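PDB 4R9Z: acyl-CoA thioesterase II from Mycobacterium avium subsp. paratuberculosis, which probably hydrolyses the thioester bond of fatty acyl-CoA, releasing the fatty acid and coenzyme A. Local coordinates for residues W177-G182 / S233-Y238; A218-S223 / K268-F273. One frame throughout, in Å; residues are numbered along the deposited sequence.

Interaction 1 of 2, residues W177-G182 / S233-Y238; sequences WWRPDG and SDWLFY
Trp178 and Leu236 form an antiparallel hydrogen-bonded pair, Trp178 N giving to Leu236 O at 2.8 Å and Leu236 N to Trp178 O at 2.6 Å, where strand 176-180 meets the start of strand 236-246 in the C-terminal hot-dog domain. Next to it, Trp177 and Phe237 make a non-hydrogen-bonded pair. Their rings meet in a T-shaped stack: the edge of Phe237 is directed at the face of the Trp177 six-membered ring, with centroids 5.4 Å apart and planes at 83°. Trp177 also packs its CB against Trp235 CE3, while its NE1 hydrogen-bonds to Pro130 O.

Trp235 offers a broad indole face to Arg179. The methylene CD sits over the five-membered ring, 3.6 Å from its centroid, in a CH-pi contact, and the guanidinium follows almost flat, 15° from the indole plane. Arginine suits this place because its aliphatic part covers the ring while NE reaches a salt bridge with Glu160 on strand 159-163.

On the other side of the sheet, Met198 of helix 188-201 packs on Trp178. With CG between the backbone N and the carbonyl carbon (chi1 82°), the Trp178 indole lies alongside Leu236, bringing CZ2 to 3.5 Å from Leu236 CD1.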
# COMPACT_ATOMS: atom_id res chain seq x y z
N TRP B 177 2.11 -9.50 21.54
CA TRP B 177 2.76 -10.76 21.20
C TRP B 177 1.71 -11.67 20.62
O TRP B 177 0.59 -11.71 21.12
CB TRP B 177 3.40 -11.42 22.42
CG TRP B 177 4.63 -10.77 22.94
CD1 TRP B 177 4.76 -10.05 24.09
CD2 TRP B 177 5.92 -10.77 22.32
NE1 TRP B 177 6.05 -9.61 24.24
CE2 TRP B 177 6.78 -10.03 23.16
CE3 TRP B 177 6.43 -11.32 21.15
CZ2 TRP B 177 8.13 -9.83 22.86
CZ3 TRP B 177 7.77 -11.12 20.85
CH2 TRP B 177 8.60 -10.39 21.70
N TRP B 178 2.05 -12.41 19.58
CA TRP B 178 1.11 -13.38 19.04
C TRP B 178 1.85 -14.59 18.49
O TRP B 178 3.01 -14.49 18.06
CB TRP B 178 0.23 -12.75 17.96
CG TRP B 178 0.89 -12.70 16.62
CD1 TRP B 178 1.79 -11.77 16.17
CD2 TRP B 178 0.71 -13.63 15.55
NE1 TRP B 178 2.17 -12.07 14.89
CE2 TRP B 178 1.52 -13.20 14.48
CE3 TRP B 178 -0.07 -14.78 15.39
CZ2 TRP B 178 1.59 -13.89 13.27
CZ3 TRP B 178 -0.01 -15.46 14.19
CH2 TRP B 178 0.82 -15.02 13.14
N ARG B 179 1.18 -15.73 18.53
CA ARG B 179 1.64 -16.92 17.85
C ARG B 179 0.42 -17.74 17.46
O ARG B 179 -0.64 -17.61 18.07
CB ARG B 179 2.58 -17.73 18.75
CG ARG B 179 1.89 -18.38 19.93
CD ARG B 179 2.88 -19.17 20.78
NE ARG B 179 2.26 -19.72 21.98
CZ ARG B 179 2.86 -20.56 22.81
NH1 ARG B 179 4.11 -20.96 22.57
NH2 ARG B 179 2.23 -21.02 23.88
N PRO B 180 0.56 -18.59 16.43
CA PRO B 180 -0.58 -19.44 16.08
C PRO B 180 -0.82 -20.50 17.16
O PRO B 180 0.14 -21.02 17.73
CB PRO B 180 -0.16 -20.08 14.76
CG PRO B 180 0.97 -19.24 14.25
CD PRO B 180 1.65 -18.67 15.44
N ASP B 181 -2.08 -20.80 17.43
CA ASP B 181 -2.43 -21.78 18.45
C ASP B 181 -2.46 -23.18 17.83
O ASP B 181 -3.53 -23.71 17.52
CB ASP B 181 -3.77 -21.44 19.10
CG ASP B 181 -4.06 -22.29 20.33
OD1 ASP B 181 -3.09 -22.79 20.95
OD2 ASP B 181 -5.25 -22.46 20.67
N GLY B 182 -1.29 -23.77 17.66
CA GLY B 182 -1.15 -25.02 16.91
C GLY B 182 0.10 -25.00 16.05
O GLY B 182 0.79 -23.98 15.97
N SER B 233 6.97 -20.74 14.96
CA SER B 233 7.16 -21.76 15.98
C SER B 233 7.46 -21.10 17.32
O SER B 233 7.79 -21.76 18.30
CB SER B 233 8.30 -22.70 15.60
OG SER B 233 9.49 -21.96 15.35
N ASP B 234 7.32 -19.78 17.35
CA ASP B 234 7.56 -18.99 18.55
C ASP B 234 6.72 -17.72 18.46
O ASP B 234 6.03 -17.51 17.46
CB ASP B 234 9.05 -18.67 18.69
CG ASP B 234 9.45 -18.36 20.11
OD1 ASP B 234 8.56 -18.25 20.98
OD2 ASP B 234 10.67 -18.22 20.36
N TRP B 235 6.75 -16.89 19.49
CA TRP B 235 5.94 -15.68 19.51
C TRP B 235 6.43 -14.63 18.52
O TRP B 235 7.62 -14.58 18.18
CB TRP B 235 5.90 -15.07 20.92
CG TRP B 235 5.18 -15.92 21.91
CD1 TRP B 235 5.71 -16.94 22.66
CD2 TRP B 235 3.80 -15.84 22.27
NE1 TRP B 235 4.74 -17.49 23.46
CE2 TRP B 235 3.56 -16.83 23.25
CE3 TRP B 235 2.74 -15.02 21.87
CZ2 TRP B 235 2.30 -17.03 23.82
CZ3 TRP B 235 1.49 -15.22 22.44
CH2 TRP B 235 1.29 -16.21 23.40
N LEU B 236 5.51 -13.78 18.08
CA LEU B 236 5.83 -12.69 17.16
C LEU B 236 5.38 -11.35 17.74
O LEU B 236 4.30 -11.24 18.31
CB LEU B 236 5.17 -12.90 15.80
CG LEU B 236 5.63 -14.05 14.91
CD1 LEU B 236 5.09 -13.85 13.51
CD2 LEU B 236 7.14 -14.14 14.89
N PHE B 237 6.22 -10.33 17.56
CA PHE B 237 5.90 -8.98 18.02
C PHE B 237 5.19 -8.20 16.91
O PHE B 237 5.74 -8.01 15.83
CB PHE B 237 7.17 -8.25 18.43
CG PHE B 237 6.93 -6.94 19.14
CD1 PHE B 237 6.79 -5.76 18.43
CD2 PHE B 237 6.88 -6.88 20.52
CE1 PHE B 237 6.58 -4.56 19.08
CE2 PHE B 237 6.68 -5.68 21.18
CZ PHE B 237 6.52 -4.52 20.46
N TYR B 238 3.97 -7.75 17.18
CA TYR B 238 3.24 -6.95 16.21
C TYR B 238 2.96 -5.56 16.75
O TYR B 238 1.98 -5.34 17.46
CB TYR B 238 1.93 -7.64 15.82
CG TYR B 238 1.27 -7.07 14.58
CD1 TYR B 238 2.03 -6.44 13.60
CD2 TYR B 238 -0.10 -7.18 14.37
CE1 TYR B 238 1.44 -5.92 12.46
CE2 TYR B 238 -0.70 -6.67 13.23
CZ TYR B 238 0.07 -6.04 12.28
OH TYR B 238 -0.51 -5.53 11.15

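Interaction 2 of 2, residues A218-S223 / K268-F273; sequences AQRDHS and KQEMYF
Glu270 O receives two backbone N-H groups, from Arg220 N at 2.8 Å and Asp221 N at 3.1 Å, the signature of a classic beta bulge between two antiparallel strands of the C-terminal hot-dog domain. The bulge shifts the register by one residue. Regular pairs continue at both ends: Ala218 and Tyr272 exchange two bonds, as do Ser223 and Lys268, with Lys268 N 3.0 Å from Ser223 O.

Asp221 and Glu270 stand on the face turned to the second subunit. Their carboxylates are almost perpendicular, 88° apart, with Asp221 OD1 2.7 Å from Glu270 OE1. Hydrogen bonds from the second subunit help to satisfy this acidic pair, its Trp225 NE1 and His63 NE2 reaching Asp221 OD2 and its Ser61 OG meeting Glu270 OE1, while Arg220, long enough to cross the interface, bonds to Gln84 and Ser109 of that subunit.

On the face toward the chain's own helices, Met271 supplies flexible apolar bulk against Ala207 of helix 204-211, and Gln219 and Gln269 both give NE2 to Ala200 O. The two amide planes are 61° apart. His222 NE2 bonds to Ser199 OG; on the ring's other nitrogen, an extended chain, CG anti to the backbone N (chi1 -178°), carries Gln269 NE2 to a weak hydrogen bond with His222 ND1, 3.3 Å away.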
# COMPACT_ATOMS: atom_id res chain seq x y z
N ALA B 218 -15.52 -0.75 8.67
CA ALA B 218 -15.24 -1.68 7.59
C ALA B 218 -13.85 -1.41 7.05
O ALA B 218 -13.46 -0.25 6.86
CB ALA B 218 -16.28 -1.54 6.48
N GLN B 219 -13.08 -2.47 6.83
CA GLN B 219 -11.75 -2.31 6.28
C GLN B 219 -11.88 -1.99 4.80
O GLN B 219 -12.70 -2.60 4.11
CB GLN B 219 -10.92 -3.57 6.50
CG GLN B 219 -11.03 -4.10 7.93
CD GLN B 219 -9.93 -5.08 8.28
OE1 GLN B 219 -9.51 -5.89 7.46
NE2 GLN B 219 -9.44 -4.99 9.52
N ARG B 220 -11.09 -1.04 4.32
CA ARG B 220 -11.18 -0.61 2.93
C ARG B 220 -10.01 -1.14 2.12
O ARG B 220 -10.18 -1.64 1.01
CB ARG B 220 -11.25 0.91 2.84
CG ARG B 220 -11.36 1.44 1.43
CD ARG B 220 -12.52 0.82 0.68
NE ARG B 220 -12.74 1.46 -0.61
CZ ARG B 220 -13.75 1.18 -1.43
NH1 ARG B 220 -14.63 0.25 -1.09
NH2 ARG B 220 -13.88 1.81 -2.59
N ASP B 221 -8.81 -1.04 2.67
CA ASP B 221 -7.66 -1.66 2.03
C ASP B 221 -6.59 -2.10 3.02
O ASP B 221 -6.52 -1.62 4.15
CB ASP B 221 -7.06 -0.73 0.95
CG ASP B 221 -6.69 0.65 1.47
OD1 ASP B 221 -7.60 1.49 1.63
OD2 ASP B 221 -5.49 0.90 1.68
N HIS B 222 -5.76 -3.05 2.58
CA HIS B 222 -4.69 -3.62 3.38
C HIS B 222 -3.44 -3.77 2.53
O HIS B 222 -3.51 -4.27 1.41
CB HIS B 222 -5.12 -4.97 3.95
CG HIS B 222 -4.13 -5.57 4.90
ND1 HIS B 222 -3.96 -5.10 6.18
CD2 HIS B 222 -3.27 -6.60 4.76
CE1 HIS B 222 -3.03 -5.82 6.79
NE2 HIS B 222 -2.60 -6.74 5.95
N SER B 223 -2.30 -3.38 3.08
CA SER B 223 -1.04 -3.42 2.36
C SER B 223 0.04 -4.05 3.22
O SER B 223 0.17 -3.70 4.39
CB SER B 223 -0.60 -2.02 1.94
OG SER B 223 -1.31 -1.54 0.82
N LYS B 268 0.24 -1.47 6.34
CA LYS B 268 -0.62 -0.29 6.39
C LYS B 268 -2.06 -0.67 6.07
O LYS B 268 -2.31 -1.48 5.19
CB LYS B 268 -0.14 0.79 5.43
CG LYS B 268 -0.71 2.17 5.73
CD LYS B 268 0.01 2.83 6.88
CE LYS B 268 1.37 3.36 6.46
NZ LYS B 268 2.11 3.95 7.60
N GLN B 269 -3.01 -0.08 6.79
CA GLN B 269 -4.42 -0.41 6.59
C GLN B 269 -5.31 0.83 6.68
O GLN B 269 -5.17 1.64 7.59
CB GLN B 269 -4.88 -1.45 7.60
CG GLN B 269 -6.33 -1.89 7.43
CD GLN B 269 -6.75 -2.91 8.46
OE1 GLN B 269 -7.74 -2.72 9.17
NE2 GLN B 269 -6.00 -4.00 8.56
N GLU B 270 -6.25 0.94 5.75
CA GLU B 270 -7.21 2.03 5.76
C GLU B 270 -8.59 1.45 6.00
O GLU B 270 -8.97 0.45 5.38
CB GLU B 270 -7.16 2.82 4.45
CG GLU B 270 -8.04 4.06 4.40
CD GLU B 270 -7.92 4.80 3.08
OE1 GLU B 270 -7.91 4.13 2.02
OE2 GLU B 270 -7.82 6.05 3.10
N MET B 271 -9.33 2.05 6.93
CA MET B 271 -10.66 1.54 7.25
C MET B 271 -11.71 2.65 7.33
O MET B 271 -11.40 3.79 7.67
CB MET B 271 -10.62 0.75 8.55
CG MET B 271 -10.32 1.57 9.79
SD MET B 271 -9.61 0.55 11.10
CE MET B 271 -7.92 0.37 10.52
N TYR B 272 -12.95 2.29 7.01
CA TYR B 272 -14.08 3.21 6.96
C TYR B 272 -14.94 3.16 8.23
O TYR B 272 -15.33 2.09 8.68
CB TYR B 272 -14.93 2.90 5.74
CG TYR B 272 -16.20 3.72 5.60
CD1 TYR B 272 -16.16 5.10 5.46
CD2 TYR B 272 -17.45 3.09 5.57
CE1 TYR B 272 -17.32 5.84 5.32
CE2 TYR B 272 -18.62 3.83 5.42
CZ TYR B 272 -18.55 5.20 5.30
OH TYR B 272 -19.71 5.93 5.16
N PHE B 273 -15.18 4.33 8.81
CA PHE B 273 -16.13 4.47 9.92
C PHE B 273 -17.36 5.29 9.53
O PHE B 273 -17.28 6.51 9.41
CB PHE B 273 -15.46 5.12 11.13
CG PHE B 273 -14.51 4.22 11.85
CD1 PHE B 273 -13.17 4.17 11.49
CD2 PHE B 273 -14.94 3.44 12.91
CE1 PHE B 273 -12.29 3.34 12.16
CE2 PHE B 273 -14.07 2.62 13.59
CZ PHE B 273 -12.74 2.56 13.21

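From the N terminus the segments come in the order 177-182, 218-223, 233-238, 268-273, so the two contacts cross. Interaction 1 closes a loop holding helices 188-201 and 204-211 and strand 218-226; interaction 2 closes one holding strands 236-246 and 249-258. Each loop therefore contains one segment of the other contact. In the sheet, strands 263-272 and 249-258 separate strand 218-226 from strand 236-246. Interaction 1 thus joins strand 176-180, next to last before strand 159-163, to strand 236-246, and interaction 2 joins strands bordering the second subunit. Their centres are 23 Å apart, yet Ser199 serves both: Tyr238 OH bonds to its O and His222 NE2 to its OG.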